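Carbon monoxide dehydrogenase (Thermococcus sp. AM4, PDB 6T7J) catalyses the oxidation of carbon monoxide to carbon dioxide, probably at a nickel-iron-sulfur cluster that is present here in a nickel-free, broken form. Local coordinates at residues A319-M324 with K457-H462; V20-E25 with H405-K410. One frame throughout, in Å; residues are numbered along the deposited sequence.

Interaction 1 (A319-M324 with K457-H462). With MSK (Broken Fe4S4 cluster), chain F.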
ATOM      1  N   ALA A 319      -6.514 -18.327 -25.651  1.00 49.61           N
ATOM      2  CA  ALA A 319      -5.389 -19.194 -25.979  1.00 49.82           C
ATOM      3  C   ALA A 319      -4.820 -19.928 -24.772  1.00 56.62           C
ATOM      4  O   ALA A 319      -4.232 -21.003 -24.936  1.00 51.11           O
ATOM      5  CB  ALA A 319      -4.279 -18.381 -26.651  1.00 47.24           C
ATOM      6  N   GLY A 320      -4.966 -19.379 -23.573  1.00 53.16           N
ATOM      7  CA  GLY A 320      -4.427 -20.035 -22.400  1.00 53.16           C
ATOM      8  C   GLY A 320      -4.515 -19.138 -21.185  1.00 59.43           C
ATOM      9  O   GLY A 320      -4.941 -17.981 -21.259  1.00 54.14           O
ATOM     10  N   SER A 321      -4.095 -19.702 -20.059  1.00 54.63           N
ATOM     11  CA  SER A 321      -4.168 -19.036 -18.771  1.00 51.64           C
ATOM     12  C   SER A 321      -2.800 -18.456 -18.401  1.00 51.59           C
ATOM     13  O   SER A 321      -1.905 -18.345 -19.247  1.00 46.25           O
ATOM     14  CB  SER A 321      -4.691 -20.021 -17.719  1.00 44.09           C
ATOM     15  OG  SER A 321      -3.795 -21.107 -17.551  1.00 44.55           O
ATOM     16  N   PHE A 322      -2.636 -18.099 -17.126  1.00 43.74           N
ATOM     17  CA  PHE A 322      -1.461 -17.408 -16.607  1.00 45.97           C
ATOM     18  C   PHE A 322      -0.160 -18.076 -17.035  1.00 49.93           C
ATOM     19  O   PHE A 322       0.564 -17.550 -17.889  1.00 50.36           O
ATOM     20  CB  PHE A 322      -1.553 -17.335 -15.081  1.00 47.29           C
ATOM     21  CG  PHE A 322      -0.393 -16.644 -14.429  1.00 51.21           C
ATOM     22  CD1 PHE A 322      -0.046 -15.352 -14.788  1.00 48.96           C
ATOM     23  CD2 PHE A 322       0.344 -17.283 -13.447  1.00 46.24           C
ATOM     24  CE1 PHE A 322       1.023 -14.715 -14.186  1.00 43.00           C
ATOM     25  CE2 PHE A 322       1.409 -16.651 -12.840  1.00 45.61           C
ATOM     26  CZ  PHE A 322       1.751 -15.366 -13.212  1.00 45.91           C
ATOM     27  N   LEU A 323       0.121 -19.256 -16.481  1.00 48.96           N
ATOM     28  CA  LEU A 323       1.393 -19.938 -16.689  1.00 46.09           C
ATOM     29  C   LEU A 323       1.641 -20.318 -18.143  1.00 50.13           C
ATOM     30  O   LEU A 323       2.704 -20.854 -18.473  1.00 50.94           O
ATOM     31  CB  LEU A 323       1.462 -21.189 -15.813  1.00 48.90           C
ATOM     32  CG  LEU A 323       1.808 -20.900 -14.354  1.00 48.93           C
ATOM     33  CD1 LEU A 323       1.759 -22.172 -13.528  1.00 48.82           C
ATOM     34  CD2 LEU A 323       3.172 -20.239 -14.261  1.00 43.03           C
ATOM     35  N   MET A 324       0.681 -20.046 -19.024  1.00 49.33           N
ATOM     36  CA  MET A 324       0.836 -20.366 -20.434  1.00 46.21           C
ATOM     37  C   MET A 324       1.295 -19.184 -21.277  1.00 50.47           C
ATOM     38  O   MET A 324       1.641 -19.387 -22.448  1.00 44.41           O
ATOM     39  CB  MET A 324      -0.479 -20.922 -20.996  1.00 49.84           C
ATOM     40  CG  MET A 324      -0.923 -22.214 -20.324  1.00 47.84           C
ATOM     41  SD  MET A 324      -2.565 -22.765 -20.825  1.00 51.59           S
ATOM     42  CE  MET A 324      -2.222 -23.381 -22.472  1.00 51.42           C
ATOM     43  N   LYS A 457       0.306 -28.688  -9.660  1.00 51.45           N
ATOM     44  CA  LYS A 457       0.181 -29.134 -11.042  1.00 52.13           C
ATOM     45  C   LYS A 457      -0.723 -28.190 -11.826  1.00 53.00           C
ATOM     46  O   LYS A 457      -1.799 -27.804 -11.356  1.00 51.73           O
ATOM     47  CB  LYS A 457      -0.360 -30.562 -11.095  1.00 53.66           C
ATOM     48  CG  LYS A 457      -0.367 -31.153 -12.496  1.00 52.06           C
ATOM     49  CD  LYS A 457      -0.632 -32.645 -12.483  1.00 50.60           C
ATOM     50  CE  LYS A 457      -0.469 -33.234 -13.876  1.00 59.81           C
ATOM     51  NZ  LYS A 457      -0.541 -34.723 -13.872  1.00 73.12           N
ATOM     52  N   HIS A 458      -0.282 -27.824 -13.029  1.00 50.25           N
ATOM     53  CA  HIS A 458      -0.910 -26.744 -13.781  1.00 51.08           C
ATOM     54  C   HIS A 458      -2.326 -27.123 -14.206  1.00 51.76           C
ATOM     55  O   HIS A 458      -2.528 -28.091 -14.949  1.00 49.92           O
ATOM     56  CB  HIS A 458      -0.060 -26.390 -14.997  1.00 51.51           C
ATOM     57  CG  HIS A 458      -0.662 -25.330 -15.863  1.00 50.90           C
ATOM     58  ND1 HIS A 458      -0.947 -25.531 -17.196  1.00 50.71           N
ATOM     59  CD2 HIS A 458      -1.044 -24.061 -15.583  1.00 52.56           C
ATOM     60  CE1 HIS A 458      -1.475 -24.430 -17.702  1.00 50.26           C
ATOM     61  NE2 HIS A 458      -1.544 -23.524 -16.744  1.00 53.80           N
ATOM     62  N   ASN A 459      -3.302 -26.353 -13.721  1.00 49.29           N
ATOM     63  CA  ASN A 459      -4.720 -26.504 -14.035  1.00 49.06           C
ATOM     64  C   ASN A 459      -5.304 -27.816 -13.527  1.00 53.00           C
ATOM     65  O   ASN A 459      -6.497 -28.071 -13.719  1.00 55.91           O
ATOM     66  CB  ASN A 459      -4.962 -26.380 -15.543  1.00 46.57           C
ATOM     67  CG  ASN A 459      -4.836 -24.952 -16.039  1.00 46.92           C
ATOM     68  OD1 ASN A 459      -4.975 -23.999 -15.272  1.00 44.59           O
ATOM     69  ND2 ASN A 459      -4.572 -24.799 -17.330  1.00 47.62           N
ATOM     70  N   TYR A 460      -4.496 -28.649 -12.863  1.00 52.43           N
ATOM     71  CA  TYR A 460      -5.009 -29.933 -12.392  1.00 50.96           C
ATOM     72  C   TYR A 460      -6.058 -29.750 -11.303  1.00 48.18           C
ATOM     73  O   TYR A 460      -7.106 -30.406 -11.330  1.00 49.77           O
ATOM     74  CB  TYR A 460      -3.872 -30.819 -11.885  1.00 50.40           C
ATOM     75  CG  TYR A 460      -4.352 -32.169 -11.394  1.00 49.22           C
ATOM     76  CD1 TYR A 460      -4.690 -33.175 -12.291  1.00 51.55           C
ATOM     77  CD2 TYR A 460      -4.488 -32.432 -10.036  1.00 51.82           C
ATOM     78  CE1 TYR A 460      -5.139 -34.406 -11.850  1.00 52.22           C
ATOM     79  CE2 TYR A 460      -4.936 -33.662  -9.587  1.00 52.56           C
ATOM     80  CZ  TYR A 460      -5.260 -34.644 -10.498  1.00 47.52           C
ATOM     81  OH  TYR A 460      -5.706 -35.867 -10.058  1.00 59.63           O
ATOM     82  N   SER A 461      -5.797 -28.871 -10.334  1.00 47.15           N
ATOM     83  CA  SER A 461      -6.749 -28.706  -9.240  1.00 50.77           C
ATOM     84  C   SER A 461      -8.032 -28.037  -9.721  1.00 53.20           C
ATOM     85  O   SER A 461      -9.127 -28.436  -9.312  1.00 56.13           O
ATOM     86  CB  SER A 461      -6.110 -27.923  -8.095  1.00 45.44           C
ATOM     87  OG  SER A 461      -5.235 -28.751  -7.346  1.00 47.88           O
ATOM     88  N   HIS A 462      -7.921 -27.039 -10.602  1.00 44.03           N
ATOM     89  CA  HIS A 462      -9.105 -26.424 -11.194  1.00 57.06           C
ATOM     90  C   HIS A 462     -10.056 -27.483 -11.747  1.00 60.22           C
ATOM     91  O   HIS A 462     -11.209 -27.611 -11.306  1.00 60.00           O
ATOM     92  CB  HIS A 462      -8.692 -25.456 -12.309  1.00 48.76           C
ATOM     93  CG  HIS A 462      -8.038 -24.198 -11.823  1.00 50.40           C
ATOM     94  ND1 HIS A 462      -8.559 -23.429 -10.806  1.00 53.65           N
ATOM     95  CD2 HIS A 462      -6.909 -23.570 -12.230  1.00 47.94           C
ATOM     96  CE1 HIS A 462      -7.776 -22.384 -10.603  1.00 48.60           C
ATOM     97  NE2 HIS A 462      -6.768 -22.447 -11.453  1.00 48.02           N
TER
HETATM   98  S1  MSK F 703      -5.242 -13.099 -14.639  0.82 53.76           S
HETATM   99  S3  MSK F 703      -5.117 -12.788 -11.183  1.00 60.52           S
HETATM  100  S4  MSK F 703      -3.213 -15.194 -12.719  0.64 51.58           S
HETATM  101  S5  MSK F 703      -6.666 -15.184 -12.700  1.00 55.01           S
HETATM  102 FE1  MSK F 703      -6.893 -11.779 -13.841  0.87 63.68          FE
HETATM  103 FE2  MSK F 703      -4.996 -15.315 -13.976  0.62 47.25          FE
HETATM  104 FE3  MSK F 703      -4.817 -14.992 -11.261  0.55 48.47          FE
HETATM  105 FE4  MSK F 703      -3.763 -13.125 -12.916  0.75 48.49          FE
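The imidazole of His458 packs against Ser321, Leu323 and Met324 at the seam between two Rossmann-like sheets. Residues 321-324 form a beta-turn, closed by Met324 N to Ser321 O, between edge strand 318-320 of one sheet and helix 325-330. Residues 457-459 lead into helix 460-471, which joins two strands of the other sheet.

The His458 CB points toward the 321-324 turn, and with CG anti to the backbone N (chi1 177°) the ring lies against Leu323 and Met324. CD2 meets Leu323 CB at 3.8 Å, the two side chains sliding past each other in opposite directions. On the other side of NE2, CE1 lies 3.5 Å from Met324 CG, and the Met324 side chain crosses the histidine at about a right angle. Met324 SD sits at the ring edge, 4.8 Å from the His458 centroid, a Met-aromatic contact in the ring plane; the same sulfur receives a weak hydrogen bond from Ser321 N. At the tip, NE2 is 3.4 Å from Ser321 OG, near the ring plane, and also makes a weak hydrogen bond to Asn452 OD1. ND1 is hydrogen-bonded to Ser15 OG, so both ring nitrogens have partners and the ring's rotation is restrained.

One face of the imidazole takes the amide of the next residue, with Asn459 ND2 3.0 Å above its plane and offset toward the rim. Asn452 links both sides of the contact: its OD1 hydrogen-bonds Ser321 OG, while its ND2 reaches Asn459 OD1.

Within the same turn Phe322, a residue of the cluster pocket, takes no part in the His458 contact; its side chain packs on Met60 of the second subunit. Phe322 CB approaches sulfide S4 of the broken cluster to 3.6 Å, with its ring oblique to that sulfur.

Interaction 2 (V20-E25 with H405-K410); sequences VAELIE and HIPKHK
Two imidazole rings, those of His405 and His409, present their edges to the Glu22 carboxylate, which reaches one with each oxygen. His405 NE2 donates a hydrogen bond of 2.6 Å to Glu22 OE1, almost straight at 177°, with the oxygen in the ring plane and the carboxylate turned 72° from it. Glu22 OE2 lies in the plane of the His409 ring, 3.5 Å from its NE2. A phosphate ion, probably from the crystallisation liquor, also lies close to these last two atoms. The nearby carboxylate would be expected to promote protonation of His405.

Beside this polar group, Leu23 CD1 touches the His405 edge at CD2 and meets CG of the Pro407 ring at 3.6 Å. An alanine in place of Glu22 would remove the carboxylate and is likely to leave His405 NE2 without its acceptor, setting that imidazole freer to turn.

The contact ties helix 20-30 to the loop between helix 381-395 and strand 411-415. Leu23, Val20 and Ile24 all pack on Leu327 of helix 325-330, and the last two also touch Trp36 of helix 35-42.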
ATOM      1  N   VAL A  20       0.937 -28.118 -23.030  1.00 61.67           N
ATOM      2  CA  VAL A  20       1.885 -27.432 -22.156  1.00 61.28           C
ATOM      3  C   VAL A  20       3.214 -28.180 -22.111  1.00 59.11           C
ATOM      4  O   VAL A  20       4.290 -27.569 -22.162  1.00 60.95           O
ATOM      5  CB  VAL A  20       1.279 -27.262 -20.749  1.00 59.14           C
ATOM      6  CG1 VAL A  20       2.320 -26.733 -19.775  1.00 56.16           C
ATOM      7  CG2 VAL A  20       0.071 -26.337 -20.802  1.00 51.61           C
ATOM      8  N   ALA A  21       3.160 -29.511 -22.024  1.00 66.38           N
ATOM      9  CA  ALA A  21       4.380 -30.308 -21.951  1.00 60.53           C
ATOM     10  C   ALA A  21       5.236 -30.129 -23.202  1.00 62.51           C
ATOM     11  O   ALA A  21       6.452 -29.914 -23.109  1.00 62.48           O
ATOM     12  CB  ALA A  21       4.027 -31.781 -21.748  1.00 56.51           C
ATOM     13  N   GLU A  22       4.616 -30.234 -24.383  1.00 61.10           N
ATOM     14  CA  GLU A  22       5.360 -30.084 -25.631  1.00 63.37           C
ATOM     15  C   GLU A  22       6.103 -28.756 -25.671  1.00 62.64           C
ATOM     16  O   GLU A  22       7.268 -28.697 -26.084  1.00 60.27           O
ATOM     17  CB  GLU A  22       4.422 -30.190 -26.836  1.00 62.42           C
ATOM     18  CG  GLU A  22       3.149 -30.988 -26.613  1.00 63.26           C
ATOM     19  CD  GLU A  22       2.210 -30.917 -27.809  1.00 64.86           C
ATOM     20  OE1 GLU A  22       2.568 -30.259 -28.811  1.00 61.14           O
ATOM     21  OE2 GLU A  22       1.114 -31.515 -27.751  1.00 61.06           O
ATOM     22  N   LEU A  23       5.454 -27.683 -25.222  1.00 59.27           N
ATOM     23  CA  LEU A  23       6.063 -26.364 -25.316  1.00 54.47           C
ATOM     24  C   LEU A  23       7.126 -26.148 -24.248  1.00 55.57           C
ATOM     25  O   LEU A  23       8.111 -25.446 -24.499  1.00 56.57           O
ATOM     26  CB  LEU A  23       4.987 -25.285 -25.235  1.00 57.76           C
ATOM     27  CG  LEU A  23       4.407 -24.818 -26.574  1.00 56.62           C
ATOM     28  CD1 LEU A  23       4.194 -25.975 -27.541  1.00 63.09           C
ATOM     29  CD2 LEU A  23       3.110 -24.084 -26.342  1.00 57.39           C
ATOM     30  N   ILE A  24       6.964 -26.747 -23.066  1.00 56.48           N
ATOM     31  CA  ILE A  24       8.046 -26.706 -22.083  1.00 60.23           C
ATOM     32  C   ILE A  24       9.279 -27.414 -22.628  1.00 60.41           C
ATOM     33  O   ILE A  24      10.414 -26.933 -22.479  1.00 59.10           O
ATOM     34  CB  ILE A  24       7.581 -27.310 -20.746  1.00 60.14           C
ATOM     35  CG1 ILE A  24       6.467 -26.456 -20.142  1.00 53.98           C
ATOM     36  CG2 ILE A  24       8.743 -27.416 -19.768  1.00 65.24           C
ATOM     37  CD1 ILE A  24       5.930 -26.993 -18.840  1.00 58.17           C
ATOM     38  N   GLU A  25       9.084 -28.551 -23.300  1.00 61.46           N
ATOM     39  CA  GLU A  25      10.229 -29.249 -23.877  1.00 60.63           C
ATOM     40  C   GLU A  25      10.847 -28.462 -25.028  1.00 59.51           C
ATOM     41  O   GLU A  25      12.070 -28.471 -25.204  1.00 59.21           O
ATOM     42  CB  GLU A  25       9.820 -30.631 -24.351  1.00 63.80           C
ATOM     43  CG  GLU A  25       9.033 -31.395 -23.350  1.00 73.91           C
ATOM     44  CD  GLU A  25       8.438 -32.582 -23.993  1.00 81.33           C
ATOM     45  OE1 GLU A  25       7.429 -33.128 -23.474  1.00 87.62           O
ATOM     46  OE2 GLU A  25       9.058 -33.047 -24.985  1.00 77.89           O
ATOM     47  N   HIS A 405       5.674 -24.474 -33.675  1.00 65.37           N
ATOM     48  CA  HIS A 405       4.993 -25.680 -33.201  1.00 56.04           C
ATOM     49  C   HIS A 405       3.773 -25.236 -32.401  1.00 56.44           C
ATOM     50  O   HIS A 405       3.887 -24.900 -31.219  1.00 62.85           O
ATOM     51  CB  HIS A 405       5.916 -26.558 -32.363  1.00 58.13           C
ATOM     52  CG  HIS A 405       5.238 -27.758 -31.776  1.00 63.47           C
ATOM     53  ND1 HIS A 405       5.305 -29.007 -32.354  1.00 66.93           N
ATOM     54  CD2 HIS A 405       4.477 -27.899 -30.666  1.00 58.63           C
ATOM     55  CE1 HIS A 405       4.617 -29.866 -31.624  1.00 68.45           C
ATOM     56  NE2 HIS A 405       4.103 -29.219 -30.594  1.00 58.63           N
ATOM     57  N   ILE A 406       2.617 -25.227 -33.048  1.00 53.17           N
ATOM     58  CA  ILE A 406       1.345 -24.924 -32.398  1.00 55.86           C
ATOM     59  C   ILE A 406       0.697 -26.248 -32.013  1.00 62.90           C
ATOM     60  O   ILE A 406       0.483 -27.095 -32.894  1.00 63.62           O
ATOM     61  CB  ILE A 406       0.425 -24.105 -33.315  1.00 61.41           C
ATOM     62  CG1 ILE A 406       1.109 -22.803 -33.736  1.00 53.12           C
ATOM     63  CG2 ILE A 406      -0.904 -23.824 -32.627  1.00 60.50           C
ATOM     64  CD1 ILE A 406       0.363 -22.041 -34.814  1.00 56.74           C
ATOM     65  N   PRO A 407       0.400 -26.486 -30.738  1.00 64.25           N
ATOM     66  CA  PRO A 407      -0.301 -27.724 -30.376  1.00 61.76           C
ATOM     67  C   PRO A 407      -1.702 -27.749 -30.976  1.00 66.34           C
ATOM     68  O   PRO A 407      -2.455 -26.777 -30.878  1.00 64.66           O
ATOM     69  CB  PRO A 407      -0.332 -27.683 -28.844  1.00 60.91           C
ATOM     70  CG  PRO A 407       0.762 -26.733 -28.461  1.00 58.62           C
ATOM     71  CD  PRO A 407       0.809 -25.712 -29.554  1.00 55.83           C
ATOM     72  N   LYS A 408      -2.037 -28.882 -31.608  1.00 66.41           N
ATOM     73  CA  LYS A 408      -3.348 -29.068 -32.235  1.00 72.36           C
ATOM     74  C   LYS A 408      -4.488 -28.835 -31.259  1.00 67.49           C
ATOM     75  O   LYS A 408      -5.584 -28.430 -31.664  1.00 74.16           O
ATOM     76  CB  LYS A 408      -3.450 -30.485 -32.813  1.00 76.89           C
ATOM     77  CG  LYS A 408      -4.271 -30.628 -34.103  1.00 84.98           C
ATOM     78  CD  LYS A 408      -5.767 -30.401 -33.883  1.00 81.14           C
ATOM     79  CE  LYS A 408      -6.581 -30.570 -35.153  1.00 73.61           C
ATOM     80  NZ  LYS A 408      -8.043 -30.463 -34.874  1.00 80.27           N
ATOM     81  N   HIS A 409      -4.247 -29.075 -29.977  1.00 69.56           N
ATOM     82  CA  HIS A 409      -5.322 -29.211 -29.008  1.00 64.53           C
ATOM     83  C   HIS A 409      -6.158 -27.942 -28.913  1.00 62.97           C
ATOM     84  O   HIS A 409      -5.643 -26.856 -28.626  1.00 61.44           O
ATOM     85  CB  HIS A 409      -4.727 -29.588 -27.660  1.00 61.29           C
ATOM     86  CG  HIS A 409      -3.861 -30.807 -27.726  1.00 62.17           C
ATOM     87  ND1 HIS A 409      -4.381 -32.081 -27.772  1.00 63.99           N
ATOM     88  CD2 HIS A 409      -2.516 -30.946 -27.779  1.00 69.11           C
ATOM     89  CE1 HIS A 409      -3.392 -32.955 -27.836  1.00 76.61           C
ATOM     90  NE2 HIS A 409      -2.251 -32.292 -27.842  1.00 71.83           N
ATOM     91  N   LYS A 410      -7.451 -28.099 -29.172  1.00 59.90           N
ATOM     92  CA  LYS A 410      -8.420 -27.020 -29.210  1.00 58.75           C
ATOM     93  C   LYS A 410      -9.715 -27.559 -28.623  1.00 61.04           C
ATOM     94  O   LYS A 410     -10.034 -28.739 -28.786  1.00 64.66           O
ATOM     95  CB  LYS A 410      -8.615 -26.522 -30.652  1.00 61.48           C
ATOM     96  CG  LYS A 410      -9.681 -25.465 -30.852  1.00 62.92           C
ATOM     97  CD  LYS A 410      -9.551 -24.822 -32.231  1.00 66.03           C
ATOM     98  CE  LYS A 410      -9.390 -25.869 -33.329  1.00 73.78           C
ATOM     99  NZ  LYS A 410     -10.041 -25.453 -34.604  1.00 69.41           N
TER

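How the interactions relate
Interaction 1 is wholly buried beside the cluster, whereas interaction 2 is partly buried nearer the periphery, its centre about 24 Å from the centre of the chain. Their centres lie about 13 Å apart, and they meet through Val20, whose CG2 is 3.8 Å from His458 ND1 and 4.1 Å from Met324 CE. Both involve the neighbourhood of helix 325-330: the 319-324 segment runs into it, and its Leu327 packs against helix 20-30. Histidines are central to each, but differently used. In the interior, an imidazole is wedged among aliphatic, sulfur and amide groups; farther out, a carboxylate takes a direct histidine hydrogen bond alongside a small leucine-proline contact.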